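Local coordinates for alpha-1,2-mannosidase (Bacteroides thetaiotaomicron, PDB 2WW2), which is an inverting, calcium-dependent alpha-mannosidase of glycoside hydrolase family 92 from a human gut symbiont, removing mannose from alpha-mannosides, at residues A[60-65]-A[91-96]; A[80-85]-A[143-148]; A[480-485]-A[527-532]; A[489-494]-A[521-526]. All coordinates share one frame; numbering follows the deposited sequence.

Contact 1 of 4, residues A[60-65]-A[91-96]; sequences LMRGFR and MSHKER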
# COMPACT_ATOMS: atom_id res chain seq x y z
N LEU A 60 17.55 -25.40 -19.37
CA LEU A 60 18.60 -25.73 -20.34
C LEU A 60 19.95 -25.48 -19.67
O LEU A 60 20.21 -24.38 -19.18
CB LEU A 60 18.49 -24.86 -21.59
CG LEU A 60 17.18 -25.00 -22.40
CD1 LEU A 60 17.12 -23.95 -23.51
CD2 LEU A 60 17.07 -26.40 -22.99
N MET A 61 20.79 -26.51 -19.64
CA MET A 61 22.09 -26.38 -18.99
C MET A 61 23.18 -26.09 -20.00
O MET A 61 23.17 -26.62 -21.10
CB MET A 61 22.42 -27.65 -18.22
CG MET A 61 23.61 -27.46 -17.31
SD MET A 61 23.12 -26.75 -15.75
CE MET A 61 22.14 -28.09 -15.03
N ARG A 62 24.13 -25.22 -19.63
CA ARG A 62 25.24 -24.87 -20.54
C ARG A 62 26.60 -25.39 -20.07
O ARG A 62 27.53 -25.53 -20.89
CB ARG A 62 25.39 -23.35 -20.67
CG ARG A 62 24.13 -22.63 -21.06
CD ARG A 62 24.43 -21.17 -21.36
NE ARG A 62 23.19 -20.41 -21.35
CZ ARG A 62 22.74 -19.70 -22.37
NH1 ARG A 62 23.43 -19.63 -23.50
NH2 ARG A 62 21.59 -19.05 -22.24
N GLY A 63 26.76 -25.60 -18.78
CA GLY A 63 28.06 -26.08 -18.29
C GLY A 63 28.10 -26.27 -16.78
O GLY A 63 27.12 -25.98 -16.08
N PHE A 64 29.25 -26.74 -16.30
CA PHE A 64 29.52 -26.84 -14.88
C PHE A 64 30.72 -25.97 -14.60
O PHE A 64 31.81 -26.24 -15.08
CB PHE A 64 29.73 -28.29 -14.45
CG PHE A 64 28.52 -29.13 -14.73
CD1 PHE A 64 27.52 -29.27 -13.78
CD2 PHE A 64 28.37 -29.75 -15.98
CE1 PHE A 64 26.38 -30.04 -14.06
CE2 PHE A 64 27.25 -30.50 -16.27
CZ PHE A 64 26.25 -30.66 -15.31
N ARG A 65 30.50 -24.91 -13.84
CA ARG A 65 31.49 -23.85 -13.67
C ARG A 65 32.31 -24.04 -12.42
O ARG A 65 31.75 -24.37 -11.35
CB ARG A 65 30.76 -22.51 -13.52
CG ARG A 65 30.15 -21.96 -14.81
CD ARG A 65 31.07 -20.91 -15.46
NE ARG A 65 31.09 -19.67 -14.68
CZ ARG A 65 30.10 -18.79 -14.62
NH1 ARG A 65 28.96 -18.99 -15.28
NH2 ARG A 65 30.25 -17.69 -13.89
N MET A 91 30.15 -25.75 -29.35
CA MET A 91 31.30 -25.16 -28.65
C MET A 91 30.93 -23.95 -27.80
O MET A 91 31.22 -23.92 -26.61
CB MET A 91 32.42 -24.74 -29.64
CG MET A 91 32.94 -25.88 -30.51
SD MET A 91 33.50 -27.28 -29.51
CE MET A 91 34.93 -26.57 -28.71
N SER A 92 30.32 -22.95 -28.42
CA SER A 92 30.04 -21.68 -27.75
C SER A 92 29.00 -21.83 -26.65
O SER A 92 28.03 -22.59 -26.79
CB SER A 92 29.57 -20.63 -28.76
OG SER A 92 29.17 -19.44 -28.08
N HIS A 93 29.20 -21.11 -25.55
CA HIS A 93 28.19 -21.09 -24.49
C HIS A 93 26.79 -20.69 -25.02
O HIS A 93 25.78 -21.06 -24.45
CB HIS A 93 28.61 -20.14 -23.36
CG HIS A 93 28.46 -18.68 -23.69
ND1 HIS A 93 29.41 -17.97 -24.41
CD2 HIS A 93 27.47 -17.81 -23.43
CE1 HIS A 93 29.02 -16.71 -24.54
NE2 HIS A 93 27.84 -16.59 -23.96
N LYS A 94 26.76 -19.92 -26.12
CA LYS A 94 25.49 -19.47 -26.71
C LYS A 94 24.72 -20.62 -27.31
O LYS A 94 23.51 -20.52 -27.47
CB LYS A 94 25.75 -18.45 -27.81
CG LYS A 94 26.51 -17.21 -27.34
CD LYS A 94 25.56 -16.05 -27.08
CE LYS A 94 26.32 -14.74 -26.96
NZ LYS A 94 25.41 -13.64 -26.49
N GLU A 95 25.42 -21.70 -27.65
CA GLU A 95 24.83 -22.85 -28.32
C GLU A 95 24.78 -24.15 -27.50
O GLU A 95 24.12 -25.10 -27.92
CB GLU A 95 25.58 -23.15 -29.62
CG GLU A 95 25.38 -22.10 -30.68
CD GLU A 95 25.81 -22.60 -32.02
OE1 GLU A 95 27.04 -22.68 -32.25
OE2 GLU A 95 24.93 -22.95 -32.84
N ARG A 96 25.50 -24.21 -26.38
CA ARG A 96 25.49 -25.39 -25.51
C ARG A 96 24.31 -25.26 -24.59
O ARG A 96 24.41 -24.64 -23.53
CB ARG A 96 26.74 -25.50 -24.62
CG ARG A 96 28.01 -25.82 -25.33
CD ARG A 96 29.16 -26.14 -24.34
NE ARG A 96 29.15 -25.33 -23.13
CZ ARG A 96 29.86 -24.22 -22.94
NH1 ARG A 96 30.67 -23.74 -23.90
NH2 ARG A 96 29.76 -23.59 -21.78
O HOH W 1 21.83 -18.37 -25.78

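Contact 2 of 4, residues A[80-85]-A[143-148]; sequences FSIMPL and QYVVVD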
# COMPACT_ATOMS: atom_id res chain seq x y z
N PHE A 80 36.01 -21.10 -15.29
CA PHE A 80 35.97 -21.87 -16.53
C PHE A 80 34.87 -22.92 -16.36
O PHE A 80 34.33 -23.05 -15.25
CB PHE A 80 37.34 -22.50 -16.86
CG PHE A 80 37.76 -23.63 -15.97
CD1 PHE A 80 37.49 -24.95 -16.34
CD2 PHE A 80 38.47 -23.40 -14.80
CE1 PHE A 80 37.88 -26.01 -15.52
CE2 PHE A 80 38.86 -24.49 -13.98
CZ PHE A 80 38.55 -25.78 -14.35
N SER A 81 34.48 -23.61 -17.42
CA SER A 81 33.43 -24.62 -17.25
C SER A 81 33.78 -25.89 -17.99
O SER A 81 34.60 -25.90 -18.91
CB SER A 81 32.05 -24.13 -17.71
OG SER A 81 32.00 -23.98 -19.12
N ILE A 82 33.11 -26.97 -17.60
CA ILE A 82 33.27 -28.25 -18.24
C ILE A 82 31.84 -28.72 -18.56
O ILE A 82 30.96 -28.56 -17.73
CB ILE A 82 33.92 -29.25 -17.25
CG1 ILE A 82 35.40 -28.92 -17.04
CG2 ILE A 82 33.75 -30.68 -17.73
CD1 ILE A 82 36.00 -29.63 -15.82
N MET A 83 31.61 -29.24 -19.76
CA MET A 83 30.27 -29.65 -20.16
C MET A 83 30.32 -30.94 -20.97
O MET A 83 30.78 -30.96 -22.11
CB MET A 83 29.58 -28.54 -20.99
CG MET A 83 28.15 -28.88 -21.34
SD MET A 83 27.13 -29.18 -19.86
CE MET A 83 25.53 -29.34 -20.64
N PRO A 84 29.85 -32.04 -20.38
CA PRO A 84 29.75 -33.25 -21.19
C PRO A 84 28.55 -33.13 -22.15
O PRO A 84 27.55 -32.50 -21.81
CB PRO A 84 29.56 -34.36 -20.16
CG PRO A 84 28.99 -33.67 -18.96
CD PRO A 84 29.47 -32.24 -18.98
N LEU A 85 28.66 -33.72 -23.34
CA LEU A 85 27.60 -33.64 -24.34
C LEU A 85 27.43 -35.00 -25.02
O LEU A 85 28.41 -35.69 -25.26
CB LEU A 85 27.93 -32.60 -25.42
CG LEU A 85 27.98 -31.11 -25.04
CD1 LEU A 85 28.50 -30.33 -26.25
CD2 LEU A 85 26.59 -30.57 -24.58
N GLN A 143 30.26 -38.98 -27.97
CA GLN A 143 30.57 -38.65 -26.59
C GLN A 143 31.59 -37.51 -26.57
O GLN A 143 32.71 -37.68 -27.04
CB GLN A 143 31.20 -39.86 -25.89
CG GLN A 143 30.37 -41.15 -25.93
CD GLN A 143 31.10 -42.33 -25.30
OE1 GLN A 143 32.27 -42.21 -24.94
NE2 GLN A 143 30.42 -43.49 -25.17
N TYR A 144 31.21 -36.36 -26.03
CA TYR A 144 32.13 -35.23 -25.93
C TYR A 144 32.22 -34.65 -24.54
O TYR A 144 31.30 -34.77 -23.75
CB TYR A 144 31.68 -34.10 -26.83
CG TYR A 144 31.53 -34.44 -28.29
CD1 TYR A 144 32.62 -34.38 -29.16
CD2 TYR A 144 30.29 -34.78 -28.80
CE1 TYR A 144 32.46 -34.68 -30.51
CE2 TYR A 144 30.12 -35.07 -30.14
CZ TYR A 144 31.21 -35.02 -30.98
OH TYR A 144 31.02 -35.31 -32.31
N VAL A 145 33.32 -33.96 -24.27
CA VAL A 145 33.36 -33.00 -23.19
C VAL A 145 33.88 -31.70 -23.80
O VAL A 145 34.87 -31.73 -24.54
CB VAL A 145 34.30 -33.47 -22.06
CG1 VAL A 145 34.49 -32.36 -21.00
CG2 VAL A 145 33.79 -34.80 -21.45
N VAL A 146 33.22 -30.59 -23.50
CA VAL A 146 33.70 -29.28 -23.91
C VAL A 146 34.23 -28.55 -22.69
O VAL A 146 33.58 -28.52 -21.63
CB VAL A 146 32.58 -28.42 -24.54
CG1 VAL A 146 33.06 -26.96 -24.75
CG2 VAL A 146 32.11 -29.04 -25.86
N VAL A 147 35.41 -27.95 -22.87
CA VAL A 147 36.00 -27.11 -21.85
C VAL A 147 35.91 -25.66 -22.36
O VAL A 147 36.27 -25.36 -23.49
CB VAL A 147 37.47 -27.49 -21.59
CG1 VAL A 147 38.10 -26.54 -20.62
CG2 VAL A 147 37.57 -28.94 -21.05
N ASP A 148 35.39 -24.78 -21.51
CA ASP A 148 35.11 -23.40 -21.90
C ASP A 148 35.93 -22.55 -20.95
O ASP A 148 35.71 -22.57 -19.74
CB ASP A 148 33.60 -23.15 -21.78
CG ASP A 148 33.20 -21.71 -22.11
OD1 ASP A 148 33.98 -20.78 -21.82
OD2 ASP A 148 32.09 -21.53 -22.67
O HOH W 2 31.76 -26.00 -21.05

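Contact 3 of 4, residues A[480-485]-A[527-532]; sequences NYRNLY and FHDPEG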
# COMPACT_ATOMS: atom_id res chain seq x y z
N ASN A 480 27.94 10.18 17.50
CA ASN A 480 27.69 11.04 16.34
C ASN A 480 26.34 10.73 15.69
O ASN A 480 25.81 11.56 14.97
CB ASN A 480 28.81 10.95 15.30
CG ASN A 480 29.97 11.91 15.60
OD1 ASN A 480 29.84 12.82 16.42
ND2 ASN A 480 31.09 11.73 14.90
N TYR A 481 25.79 9.54 15.94
CA TYR A 481 24.44 9.23 15.46
C TYR A 481 23.44 10.29 15.91
O TYR A 481 22.44 10.58 15.21
CB TYR A 481 23.97 7.84 15.91
CG TYR A 481 23.79 7.68 17.40
CD1 TYR A 481 22.58 7.99 18.00
CD2 TYR A 481 24.83 7.23 18.21
CE1 TYR A 481 22.40 7.85 19.37
CE2 TYR A 481 24.67 7.09 19.59
CZ TYR A 481 23.45 7.41 20.16
OH TYR A 481 23.26 7.28 21.51
N ARG A 482 23.66 10.85 17.10
CA ARG A 482 22.73 11.86 17.62
C ARG A 482 22.64 13.10 16.74
O ARG A 482 21.67 13.85 16.80
CB ARG A 482 23.11 12.27 19.05
CG ARG A 482 23.15 11.13 20.07
CD ARG A 482 23.45 11.72 21.45
NE ARG A 482 23.70 10.75 22.52
CZ ARG A 482 22.76 10.13 23.25
NH1 ARG A 482 21.46 10.32 23.02
NH2 ARG A 482 23.13 9.29 24.22
N ASN A 483 23.68 13.35 15.95
CA ASN A 483 23.76 14.58 15.20
C ASN A 483 22.80 14.58 14.01
O ASN A 483 22.57 15.62 13.40
CB ASN A 483 25.19 14.81 14.71
CG ASN A 483 26.15 15.14 15.83
OD1 ASN A 483 25.76 15.80 16.80
ND2 ASN A 483 27.40 14.69 15.72
N LEU A 484 22.23 13.42 13.68
CA LEU A 484 21.29 13.36 12.56
C LEU A 484 19.85 13.00 12.96
O LEU A 484 18.97 12.89 12.11
CB LEU A 484 21.80 12.40 11.47
CG LEU A 484 23.08 12.89 10.79
CD1 LEU A 484 23.56 11.87 9.74
CD2 LEU A 484 22.90 14.27 10.18
N TYR A 485 19.62 12.85 14.25
CA TYR A 485 18.27 12.62 14.74
C TYR A 485 17.49 13.94 14.71
O TYR A 485 17.89 14.94 15.30
CB TYR A 485 18.32 12.03 16.15
CG TYR A 485 16.97 11.57 16.64
CD1 TYR A 485 16.48 10.32 16.29
CD2 TYR A 485 16.18 12.39 17.44
CE1 TYR A 485 15.25 9.89 16.73
CE2 TYR A 485 14.93 11.97 17.89
CZ TYR A 485 14.48 10.72 17.52
OH TYR A 485 13.26 10.26 17.96
N PHE A 527 23.45 0.09 17.26
CA PHE A 527 23.53 -1.11 18.09
C PHE A 527 24.59 -1.04 19.19
O PHE A 527 24.57 -1.87 20.08
CB PHE A 527 23.68 -2.37 17.24
CG PHE A 527 24.19 -2.12 15.86
CD1 PHE A 527 25.55 -2.12 15.61
CD2 PHE A 527 23.31 -1.89 14.83
CE1 PHE A 527 26.03 -1.88 14.34
CE2 PHE A 527 23.79 -1.65 13.53
CZ PHE A 527 25.15 -1.65 13.30
N HIS A 528 25.49 -0.06 19.13
CA HIS A 528 26.41 0.17 20.24
C HIS A 528 25.79 1.03 21.35
O HIS A 528 26.39 1.22 22.42
CB HIS A 528 27.72 0.81 19.73
CG HIS A 528 27.54 2.15 19.09
ND1 HIS A 528 26.85 2.34 17.91
CD2 HIS A 528 27.99 3.38 19.46
CE1 HIS A 528 26.87 3.62 17.59
NE2 HIS A 528 27.55 4.28 18.52
N ASP A 529 24.57 1.52 21.12
CA ASP A 529 23.94 2.40 22.12
C ASP A 529 22.40 2.39 22.10
O ASP A 529 21.78 3.43 21.92
CB ASP A 529 24.46 3.83 21.95
CG ASP A 529 24.33 4.66 23.22
OD1 ASP A 529 23.87 4.13 24.26
OD2 ASP A 529 24.70 5.86 23.18
N PRO A 530 21.77 1.22 22.28
CA PRO A 530 20.31 1.21 22.31
C PRO A 530 19.75 2.17 23.38
O PRO A 530 18.72 2.79 23.15
CB PRO A 530 19.98 -0.24 22.66
CG PRO A 530 21.14 -1.03 22.09
CD PRO A 530 22.35 -0.13 22.37
N GLU A 531 20.41 2.29 24.54
CA GLU A 531 19.91 3.18 25.58
C GLU A 531 19.96 4.63 25.09
O GLU A 531 19.02 5.40 25.32
CB GLU A 531 20.70 3.00 26.89
CG GLU A 531 20.23 3.89 28.04
CD GLU A 531 18.80 3.59 28.51
OE1 GLU A 531 18.30 2.45 28.33
OE2 GLU A 531 18.17 4.51 29.07
N GLY A 532 21.04 5.01 24.42
CA GLY A 532 21.12 6.37 23.88
C GLY A 532 20.08 6.61 22.79
O GLY A 532 19.55 7.72 22.66

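Contact 4 of 4, residues A[489-494]-A[521-526]; sequences HGFMWT and HWTWSV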
# COMPACT_ATOMS: atom_id res chain seq x y z
N HIS A 489 10.75 15.50 14.18
CA HIS A 489 10.13 14.40 13.46
C HIS A 489 10.33 13.02 14.10
O HIS A 489 9.56 12.10 13.83
CB HIS A 489 10.59 14.40 12.00
CG HIS A 489 10.14 15.61 11.24
ND1 HIS A 489 8.83 15.80 10.85
CD2 HIS A 489 10.82 16.71 10.84
CE1 HIS A 489 8.72 16.96 10.23
NE2 HIS A 489 9.91 17.53 10.21
N GLY A 490 11.36 12.89 14.94
CA GLY A 490 11.58 11.65 15.68
C GLY A 490 12.21 10.54 14.86
O GLY A 490 12.04 9.34 15.16
N PHE A 491 12.96 10.92 13.83
CA PHE A 491 13.65 9.98 12.96
C PHE A 491 15.02 10.52 12.55
O PHE A 491 15.26 11.72 12.59
CB PHE A 491 12.86 9.78 11.68
CG PHE A 491 11.67 8.87 11.82
CD1 PHE A 491 11.82 7.50 11.69
CD2 PHE A 491 10.40 9.38 12.03
CE1 PHE A 491 10.73 6.65 11.79
CE2 PHE A 491 9.30 8.54 12.12
CZ PHE A 491 9.47 7.17 12.00
N MET A 492 15.90 9.63 12.08
CA MET A 492 17.15 10.07 11.48
C MET A 492 16.83 10.76 10.15
O MET A 492 15.92 10.34 9.43
CB MET A 492 18.09 8.87 11.25
CG MET A 492 18.61 8.25 12.55
SD MET A 492 19.65 9.39 13.50
CE MET A 492 19.93 8.39 14.98
N TRP A 493 17.57 11.83 9.84
CA TRP A 493 17.37 12.53 8.56
C TRP A 493 18.75 12.95 8.08
O TRP A 493 19.73 12.26 8.37
CB TRP A 493 16.42 13.72 8.76
CG TRP A 493 15.83 14.34 7.53
CD1 TRP A 493 15.77 15.67 7.25
CD2 TRP A 493 15.16 13.67 6.44
NE1 TRP A 493 15.13 15.88 6.05
CE2 TRP A 493 14.75 14.67 5.53
CE3 TRP A 493 14.89 12.32 6.14
CZ2 TRP A 493 14.08 14.37 4.34
CZ3 TRP A 493 14.22 12.03 4.94
CH2 TRP A 493 13.82 13.05 4.07
N THR A 494 18.84 14.08 7.38
CA THR A 494 20.12 14.48 6.80
C THR A 494 20.24 16.00 6.81
O THR A 494 19.23 16.71 6.80
CB THR A 494 20.27 13.97 5.36
OG1 THR A 494 21.57 14.33 4.86
CG2 THR A 494 19.20 14.59 4.44
N HIS A 521 14.07 2.48 8.49
CA HIS A 521 15.02 1.41 8.82
C HIS A 521 16.26 1.94 9.53
O HIS A 521 16.67 1.40 10.55
CB HIS A 521 15.48 0.65 7.57
CG HIS A 521 14.38 0.38 6.59
ND1 HIS A 521 13.45 -0.62 6.78
CD2 HIS A 521 14.05 0.99 5.43
CE1 HIS A 521 12.59 -0.61 5.77
NE2 HIS A 521 12.94 0.35 4.94
N TRP A 522 16.86 2.99 8.97
CA TRP A 522 18.17 3.49 9.42
C TRP A 522 18.16 4.13 10.81
O TRP A 522 19.19 4.21 11.49
CB TRP A 522 18.79 4.41 8.35
CG TRP A 522 19.41 3.59 7.26
CD1 TRP A 522 18.84 3.22 6.07
CD2 TRP A 522 20.71 2.97 7.29
NE1 TRP A 522 19.72 2.43 5.35
CE2 TRP A 522 20.86 2.26 6.09
CE3 TRP A 522 21.75 2.95 8.24
CZ2 TRP A 522 22.03 1.53 5.79
CZ3 TRP A 522 22.90 2.24 7.95
CH2 TRP A 522 23.03 1.54 6.73
N THR A 523 16.98 4.55 11.26
CA THR A 523 16.85 5.12 12.60
C THR A 523 17.25 4.11 13.69
O THR A 523 17.68 4.50 14.77
CB THR A 523 15.43 5.68 12.83
OG1 THR A 523 15.26 6.82 11.97
CG2 THR A 523 15.21 6.12 14.30
N TRP A 524 17.16 2.82 13.39
CA TRP A 524 17.52 1.78 14.37
C TRP A 524 18.99 1.41 14.38
O TRP A 524 19.43 0.58 15.19
CB TRP A 524 16.68 0.52 14.10
CG TRP A 524 15.23 0.83 14.22
CD1 TRP A 524 14.34 1.07 13.20
CD2 TRP A 524 14.49 1.02 15.44
NE1 TRP A 524 13.10 1.37 13.71
CE2 TRP A 524 13.16 1.35 15.08
CE3 TRP A 524 14.82 0.92 16.79
CZ2 TRP A 524 12.16 1.58 16.02
CZ3 TRP A 524 13.82 1.16 17.74
CH2 TRP A 524 12.50 1.48 17.34
N SER A 525 19.77 2.00 13.48
CA SER A 525 21.16 1.60 13.31
C SER A 525 22.07 2.21 14.39
O SER A 525 22.99 2.99 14.09
CB SER A 525 21.67 1.97 11.90
OG SER A 525 22.92 1.37 11.64
N VAL A 526 21.79 1.84 15.64
CA VAL A 526 22.59 2.31 16.77
C VAL A 526 22.78 1.13 17.72
O VAL A 526 22.32 1.14 18.86
CB VAL A 526 21.90 3.49 17.51
CG1 VAL A 526 22.86 4.16 18.51
CG2 VAL A 526 21.39 4.52 16.49

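Contact 1 of 4, residues A[60-65]-A[91-96]
R62 lays its aliphatic chain over two carbonyl oxygens of the 91-96 loop: CG of R62 lies 3.2 Å from O of R96, and CD of R62 lies 3.4 Å from O of H93. With CG placed beside the backbone N (chi1 -53°) and the chain extended from CG to NE, the guanidinium is carried past these carbonyls until NH1 of R62 donates to O of H93 at 2.9 Å. The bond is fairly straight at 159°; the oxygen lies near the guanidinium plane, whereas the nitrogen stands above the carbonyl plane. A water accepts from the same NH1 and donates to O of K94, adding a second link to this loop.

R96 answers in the reverse direction. It bends at chi3 (-37°) and presents its NE side to O of R62, which receives both NE (2.8 Å) and NH2 (3.1 Å) of R96. NE approaches nearly along the C=O axis, while NH2 comes from above the carbonyl plane. The remaining NH1 of R96 donates to O of M91 at 2.8 Å and forms a salt bridge with D148, so acceptors at two edges fix the rotation of the guanidinium, and CA of H93 lies against one of its faces. CA of R62 also makes a CA-H...O contact with O of R96, 3.1 Å away.

R62 and G63 form a classic beta bulge opposite Q44 of strand 40-44. Strand 60-67 pairs with strands 40-44, 80-86 and 98-108; the 91-96 loop leads into the last of these, and R96 reaches S81 and M83 on strand 80-86.

Contact 2 of 4, residues A[80-85]-A[143-148]
S81 and D148 form the first of three hydrogen-bonded pairs that join these antiparallel strands; M83 with V146 and L85 with Y144 are the others. Each pair is closed by two backbone bonds, six in all, such as N of S81 to O of D148 at 2.8 Å. The segment axes come within 4.5 Å at 162°. Between these pairs lie I82 with V147 and P84 with V145, both non-hydrogen-bonded, and the alpha carbons of I82 and P84 point C-H groups at O of V146 and O of Y144.

Apolar contacts occupy both faces. On that of I82, P84, V145 and V147, CG2 of I82 meets CG1 of V145 at 3.8 Å. On the other, CD1 of L85 meets CG2 of V146 at 3.9 Å; V146 points CG2 there with that methyl beside its backbone N.

Polar side chains gather at the S81-D148 end. OG of S81 sits 3.2 Å from CB of D148, and a water donates to both OG of S81 and O of V146. OD2 of the buried D148 carboxylate forms a salt bridge with R96 and accepts hydrogen bonds from Y214 and N48; OD1 accepts from the backbone N of Y150.

In the antiparallel beta structure of the family 92 N-terminal domain, strands 60-67 and 216-221 flank the pair, and M186 and F188 of strand 182-188 cover the I82-V147 face.

Contact 3 of 4, residues A[480-485]-A[527-532]
Y481 points its hydroxyl into the tight part of this contact, where OH donates to OD2 of D529 at 2.6 Å. OD2 lies at the ring's edge, near its plane, yet is met from above the carboxylate plane, the two planes being 87° apart. The ring is set there by chi1 of 65°, with CG between the backbone N and the carbonyl carbon. CD2 of Y481 comes within 4.0 Å of NE2 of H528, the two rings meeting obliquely; that NE2 bonds O of A478.

D529 is the N-cap of helix 530-537: its OD1 takes the amide of G532 at 3.0 Å, leaving OD2 for the tyrosine. This first turn presses close, OH of Y481 lying 3.3 Å from CA of G532, where glycine offers no side chain, and the hydroxyl also sits over the centre of the R482 guanidinium.

The other contacts of the partly exposed R482 are looser. NH1 of R482 makes only a weak bond to O of G532 (3.2 Å, 120°). Its salt bridge to D529 is long, NH2 to OD2 3.9 Å, with the oxygen well off the guanidinium plane; NH2 has a second carboxylate partner in E535 of the same helix.

Contact 4 of 4, residues A[489-494]-A[521-526]
OG1 of T523 is held by two groups: it accepts from N of M492 at 2.9 Å and is also hydrogen-bonded to O of S519, one helical turn back. The M492 bond is almost linear, 171° at the hydrogen. Since O of S519 can only accept, the hydroxyl donates to it and takes the M492 N-H on its oxygen. With OG1 beside its own backbone N (chi1 -68°), T523 aims the oxygen across at the other segment. There it also lies at the edge of the F491 ring, 3.5 Å from CD1 of F491 and near the ring plane.

M492 supplies most of the remaining contact. CG of M492 rests 3.6 Å from CA of T523 and CB of M492 lies 3.6 Å from OG1 of T523, the two side chains meeting at a slant. The methionine chain then bends at chi2 (-64°) and sends its methyl on toward V526, CE of M492 standing 4.4 Å from CG2 of V526.

The two partners are a short, weakly bonded strand at about 491-492, antiparallel to 485-486, and the residues around W522-S525, which form a type I beta turn closed by N of S525 to O of W522 at 3.0 Å; S525 centres an inverse gamma turn.

Helix 530-537 packs against T523 and V526, and L449 of helix 444-465 touches M492. S519 of helix 519-522 bonds O of M492 through its hydroxyl, so the N-H and C=O of M492 are both taken by hydroxyls, those of T523 and S519. The F491 ring has a cation-pi partner in R546 of helix 540-551.

Overall arrangement
From the N terminus, contact 1 closes the loop from strand 60-67 through strand 80-86 to 91-96. Contact 2 starts within that loop, at 80-85, and ends beyond it at 143-148, so the two cross; they touch through the neighbouring strands 60-67 and 80-86 and one ion pair. Both belong to the N-terminal family 92 range. Far along the chain, in the catalytic range, contact 3 spans 480-485 to 527-532 and encloses contact 4, 489-494 with 521-526. Their centres are 9 Å apart, and the small 485-486/491-492 strand pair connects them. The centres of contacts 1 and 3 lie about 52 Å apart, on opposite sides of the chain's centre.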